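Local coordinates for multifunctional non-homologous end joining DNA repair protein LigD (Mycobacterium tuberculosis, PDB 2IRU) that probably repairs DNA double-strand breaks by non-homologous end joining together with Ku, this chain being its primase-like polymerase domain, at residues K69-A82 against T90-W104. Residues are numbered along the deposited sequence; the frame is centred on the assembly and turned at random.
Sequences KQLALSAPPWLSRA and TTTYPIIDSATGLAW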
# COMPACT_ATOMS: atom_id res chain seq x y z
N LYS A 69 -0.04 -7.72 -13.46
CA LYS A 69 1.32 -7.69 -12.91
C LYS A 69 2.31 -7.42 -14.04
O LYS A 69 2.93 -6.34 -14.09
CB LYS A 69 1.65 -8.99 -12.18
CG LYS A 69 0.82 -9.12 -10.92
CD LYS A 69 1.04 -10.47 -10.23
CE LYS A 69 0.29 -10.50 -8.89
NZ LYS A 69 0.87 -9.52 -7.90
N GLN A 70 2.44 -8.37 -14.96
CA GLN A 70 3.30 -8.12 -16.13
C GLN A 70 2.94 -6.76 -16.79
O GLN A 70 1.77 -6.35 -16.86
CB GLN A 70 3.13 -9.26 -17.15
CG GLN A 70 4.01 -9.16 -18.40
CD GLN A 70 5.45 -9.60 -18.19
OE1 GLN A 70 5.76 -10.27 -17.22
NE2 GLN A 70 6.33 -9.27 -19.15
N LEU A 71 3.98 -6.07 -17.27
CA LEU A 71 3.82 -4.82 -18.01
C LEU A 71 3.63 -5.15 -19.50
O LEU A 71 4.58 -5.56 -20.16
CB LEU A 71 5.05 -3.91 -17.83
CG LEU A 71 4.82 -2.48 -18.40
CD1 LEU A 71 3.56 -1.76 -17.88
CD2 LEU A 71 6.06 -1.60 -18.16
N ALA A 72 2.42 -4.90 -20.00
CA ALA A 72 2.07 -5.20 -21.40
C ALA A 72 2.92 -4.38 -22.38
O ALA A 72 3.26 -3.19 -22.07
CB ALA A 72 0.60 -4.92 -21.65
N LEU A 73 3.25 -4.96 -23.55
CA LEU A 73 4.00 -4.20 -24.56
C LEU A 73 3.27 -2.91 -25.01
O LEU A 73 3.90 -1.93 -25.46
CB LEU A 73 4.33 -5.06 -25.79
CG LEU A 73 5.37 -4.54 -26.79
CD1 LEU A 73 6.74 -4.48 -26.12
CD2 LEU A 73 5.45 -5.49 -27.98
N SER A 74 1.95 -2.90 -24.90
CA SER A 74 1.16 -1.73 -25.28
C SER A 74 1.36 -0.52 -24.33
O SER A 74 0.96 0.62 -24.65
CB SER A 74 -0.31 -2.14 -25.32
OG SER A 74 -0.75 -2.53 -24.03
N ALA A 75 1.94 -0.78 -23.15
CA ALA A 75 2.23 0.29 -22.15
C ALA A 75 3.35 1.21 -22.71
O ALA A 75 4.15 0.78 -23.56
CB ALA A 75 2.62 -0.31 -20.81
N PRO A 76 3.41 2.45 -22.25
CA PRO A 76 4.45 3.38 -22.75
C PRO A 76 5.87 2.84 -22.60
O PRO A 76 6.18 2.23 -21.58
CB PRO A 76 4.26 4.63 -21.88
CG PRO A 76 2.81 4.59 -21.56
CD PRO A 76 2.48 3.13 -21.33
N PRO A 77 6.71 3.03 -23.63
CA PRO A 77 8.08 2.47 -23.56
C PRO A 77 8.95 3.13 -22.50
O PRO A 77 9.99 2.57 -22.08
CB PRO A 77 8.65 2.73 -24.97
CG PRO A 77 7.50 3.19 -25.78
CD PRO A 77 6.42 3.67 -24.93
N TRP A 78 8.56 4.33 -22.08
CA TRP A 78 9.37 5.12 -21.14
C TRP A 78 9.17 4.72 -19.68
O TRP A 78 9.92 5.18 -18.78
CB TRP A 78 9.12 6.62 -21.35
CG TRP A 78 7.63 6.99 -21.41
CD1 TRP A 78 6.89 7.28 -22.53
CD2 TRP A 78 6.73 7.13 -20.30
NE1 TRP A 78 5.59 7.59 -22.19
CE2 TRP A 78 5.46 7.50 -20.83
CE3 TRP A 78 6.87 6.97 -18.91
CZ2 TRP A 78 4.34 7.72 -20.02
CZ3 TRP A 78 5.72 7.19 -18.09
CH2 TRP A 78 4.47 7.54 -18.66
N LEU A 79 8.18 3.86 -19.39
CA LEU A 79 8.03 3.37 -18.02
C LEU A 79 9.26 2.55 -17.61
O LEU A 79 9.75 1.72 -18.38
CB LEU A 79 6.78 2.49 -17.91
CG LEU A 79 5.46 3.25 -17.85
CD1 LEU A 79 4.32 2.26 -18.13
CD2 LEU A 79 5.28 3.87 -16.46
N SER A 80 9.78 2.83 -16.41
CA SER A 80 10.77 1.92 -15.82
C SER A 80 10.13 0.54 -15.60
O SER A 80 8.92 0.42 -15.39
CB SER A 80 11.28 2.50 -14.51
OG SER A 80 11.94 3.73 -14.78
N ARG A 81 10.96 -0.50 -15.68
CA ARG A 81 10.50 -1.86 -15.45
C ARG A 81 11.64 -2.74 -14.99
O ARG A 81 12.83 -2.47 -15.26
CB ARG A 81 9.84 -2.46 -16.69
CG ARG A 81 10.82 -2.63 -17.86
CD ARG A 81 10.06 -2.57 -19.17
NE ARG A 81 9.59 -1.22 -19.49
CZ ARG A 81 8.61 -0.94 -20.35
NH1 ARG A 81 7.97 -1.92 -20.99
NH2 ARG A 81 8.24 0.32 -20.56
N ALA A 82 11.27 -3.83 -14.32
CA ALA A 82 12.26 -4.78 -13.88
C ALA A 82 11.62 -6.14 -13.65
O ALA A 82 10.41 -6.23 -13.48
CB ALA A 82 12.99 -4.29 -12.65
N THR A 90 8.57 -16.01 -14.77
CA THR A 90 9.27 -14.74 -14.63
C THR A 90 8.28 -13.61 -14.97
O THR A 90 7.45 -13.76 -15.87
CB THR A 90 10.52 -14.69 -15.54
OG1 THR A 90 11.58 -15.48 -14.97
CG2 THR A 90 11.01 -13.30 -15.72
N THR A 91 8.33 -12.50 -14.24
CA THR A 91 7.35 -11.41 -14.48
C THR A 91 8.08 -10.09 -14.53
O THR A 91 8.89 -9.81 -13.66
CB THR A 91 6.32 -11.34 -13.34
OG1 THR A 91 5.61 -12.58 -13.26
CG2 THR A 91 5.31 -10.19 -13.58
N THR A 92 7.81 -9.30 -15.56
CA THR A 92 8.44 -8.00 -15.66
C THR A 92 7.39 -6.94 -15.29
O THR A 92 6.36 -6.85 -15.92
CB THR A 92 8.96 -7.74 -17.09
OG1 THR A 92 9.97 -8.72 -17.41
CG2 THR A 92 9.53 -6.33 -17.18
N TYR A 93 7.63 -6.20 -14.22
CA TYR A 93 6.68 -5.21 -13.71
C TYR A 93 7.06 -3.78 -14.06
O TYR A 93 8.25 -3.52 -14.19
CB TYR A 93 6.69 -5.24 -12.18
CG TYR A 93 6.12 -6.45 -11.50
CD1 TYR A 93 4.83 -6.40 -10.97
CD2 TYR A 93 6.90 -7.61 -11.32
CE1 TYR A 93 4.31 -7.49 -10.27
CE2 TYR A 93 6.38 -8.70 -10.64
CZ TYR A 93 5.08 -8.62 -10.13
OH TYR A 93 4.57 -9.70 -9.43
N PRO A 94 6.07 -2.84 -14.09
CA PRO A 94 6.43 -1.42 -14.19
C PRO A 94 6.93 -0.99 -12.80
O PRO A 94 6.55 -1.60 -11.81
CB PRO A 94 5.10 -0.71 -14.47
CG PRO A 94 4.02 -1.66 -13.92
CD PRO A 94 4.62 -3.06 -13.92
N ILE A 95 7.80 -0.01 -12.76
CA ILE A 95 8.16 0.67 -11.50
C ILE A 95 7.66 2.10 -11.74
O ILE A 95 8.06 2.74 -12.68
CB ILE A 95 9.69 0.65 -11.29
CG1 ILE A 95 10.22 -0.79 -11.13
CG2 ILE A 95 10.08 1.60 -10.09
CD1 ILE A 95 11.70 -0.87 -11.33
N ILE A 96 6.79 2.58 -10.86
CA ILE A 96 6.23 3.92 -11.02
C ILE A 96 7.11 4.85 -10.22
O ILE A 96 7.24 4.68 -9.01
CB ILE A 96 4.77 3.95 -10.53
CG1 ILE A 96 3.93 2.91 -11.32
CG2 ILE A 96 4.21 5.35 -10.59
CD1 ILE A 96 3.84 3.12 -12.84
N ASP A 97 7.75 5.80 -10.91
CA ASP A 97 8.80 6.62 -10.30
C ASP A 97 8.78 8.06 -10.81
O ASP A 97 9.74 8.81 -10.60
CB ASP A 97 10.19 5.97 -10.48
CG ASP A 97 10.54 5.68 -11.94
OD1 ASP A 97 9.83 6.18 -12.87
OD2 ASP A 97 11.56 4.95 -12.18
N SER A 98 7.66 8.43 -11.45
CA SER A 98 7.46 9.80 -11.93
C SER A 98 5.97 10.13 -11.88
O SER A 98 5.10 9.24 -11.89
CB SER A 98 7.94 9.95 -13.37
OG SER A 98 7.09 9.23 -14.27
N ALA A 99 5.69 11.43 -11.84
CA ALA A 99 4.30 11.90 -11.88
C ALA A 99 3.57 11.38 -13.14
O ALA A 99 2.40 10.94 -13.07
CB ALA A 99 4.27 13.43 -11.80
N THR A 100 4.28 11.38 -14.27
CA THR A 100 3.65 10.92 -15.50
C THR A 100 3.30 9.42 -15.44
O THR A 100 2.28 9.00 -16.01
CB THR A 100 4.47 11.27 -16.74
OG1 THR A 100 4.76 12.68 -16.72
CG2 THR A 100 3.66 11.01 -17.97
N GLY A 101 4.08 8.65 -14.68
CA GLY A 101 3.76 7.26 -14.44
C GLY A 101 2.42 7.13 -13.72
O GLY A 101 1.60 6.27 -14.03
N LEU A 102 2.21 7.99 -12.72
CA LEU A 102 0.92 7.97 -12.02
C LEU A 102 -0.22 8.47 -12.92
O LEU A 102 -1.35 8.01 -12.78
CB LEU A 102 0.99 8.78 -10.72
CG LEU A 102 1.74 8.08 -9.61
CD1 LEU A 102 2.10 9.02 -8.48
CD2 LEU A 102 0.98 6.86 -9.06
N ALA A 103 0.08 9.41 -13.81
CA ALA A 103 -0.90 9.77 -14.85
C ALA A 103 -1.31 8.54 -15.70
O ALA A 103 -2.49 8.36 -16.05
CB ALA A 103 -0.39 10.90 -15.71
N TRP A 104 -0.33 7.69 -16.03
CA TRP A 104 -0.60 6.43 -16.77
C TRP A 104 -1.47 5.50 -15.89
O TRP A 104 -2.47 4.95 -16.36
CB TRP A 104 0.73 5.73 -17.12
CG TRP A 104 0.53 4.41 -17.76
CD1 TRP A 104 0.01 4.17 -19.02
CD2 TRP A 104 0.73 3.14 -17.15
NE1 TRP A 104 -0.06 2.81 -19.24
CE2 TRP A 104 0.39 2.15 -18.11
CE3 TRP A 104 1.22 2.72 -15.89
CZ2 TRP A 104 0.49 0.77 -17.84
CZ3 TRP A 104 1.33 1.38 -15.61
CH2 TRP A 104 0.99 0.40 -16.59
O HOH W 1 8.98 -11.00 -18.27
O HOH W 2 8.57 4.57 -14.68
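Thr92 is gripped through both its backbone polar atoms: its N donates to the side-chain oxygen Gln70 OE1 (2.8 Å) from above the amide plane, and its O accepts from Leu71 N (2.8 Å). Glutamine suits the place because its amide, on a chain bent at chi2 (79°), also donates through NE2 to a water that bonds Thr92 OG1, whose other partner is the hydroxyl of Thr83. Tyr93 runs alongside Lys69, whose CB meets Tyr93 CE1 at 3.6 Å, while the amine of Lys69 goes on to Thr53. Backbone bonds in both directions tie Tyr93 to Ala82, making residues 80-84 and 91-95 an antiparallel beta hairpin of the primase-polymerase domain; residues 66-70 and 86-91 probably contact target DNA. Pro94, lacking an N-H, fits the non-hydrogen-bonded position opposite Arg81, and its CB packs against Leu71 CD1 and CD2. Ile95 sends CD1 to the small methyl of Ala82. Asp97 OD2 takes the Ser80 hydroxyl on its syn side (2.9 Å), and a water links OD1 with Ser80 N and Ile95 O. Ser98 OG caps the following helix, accepting from Gly101 N; Thr100 CG2 meets Trp78 CH2 at 3.6 Å, the side chains crossing at about a right angle. Trp104 CG, anti to the backbone N (chi1 176°), carries the indole toward residues 71-79: Leu79 CD1 sits over its six-membered ring in a CH-pi contact, and compact Leu71 CD1, Ala75 CB and Pro76 CD approach obliquely.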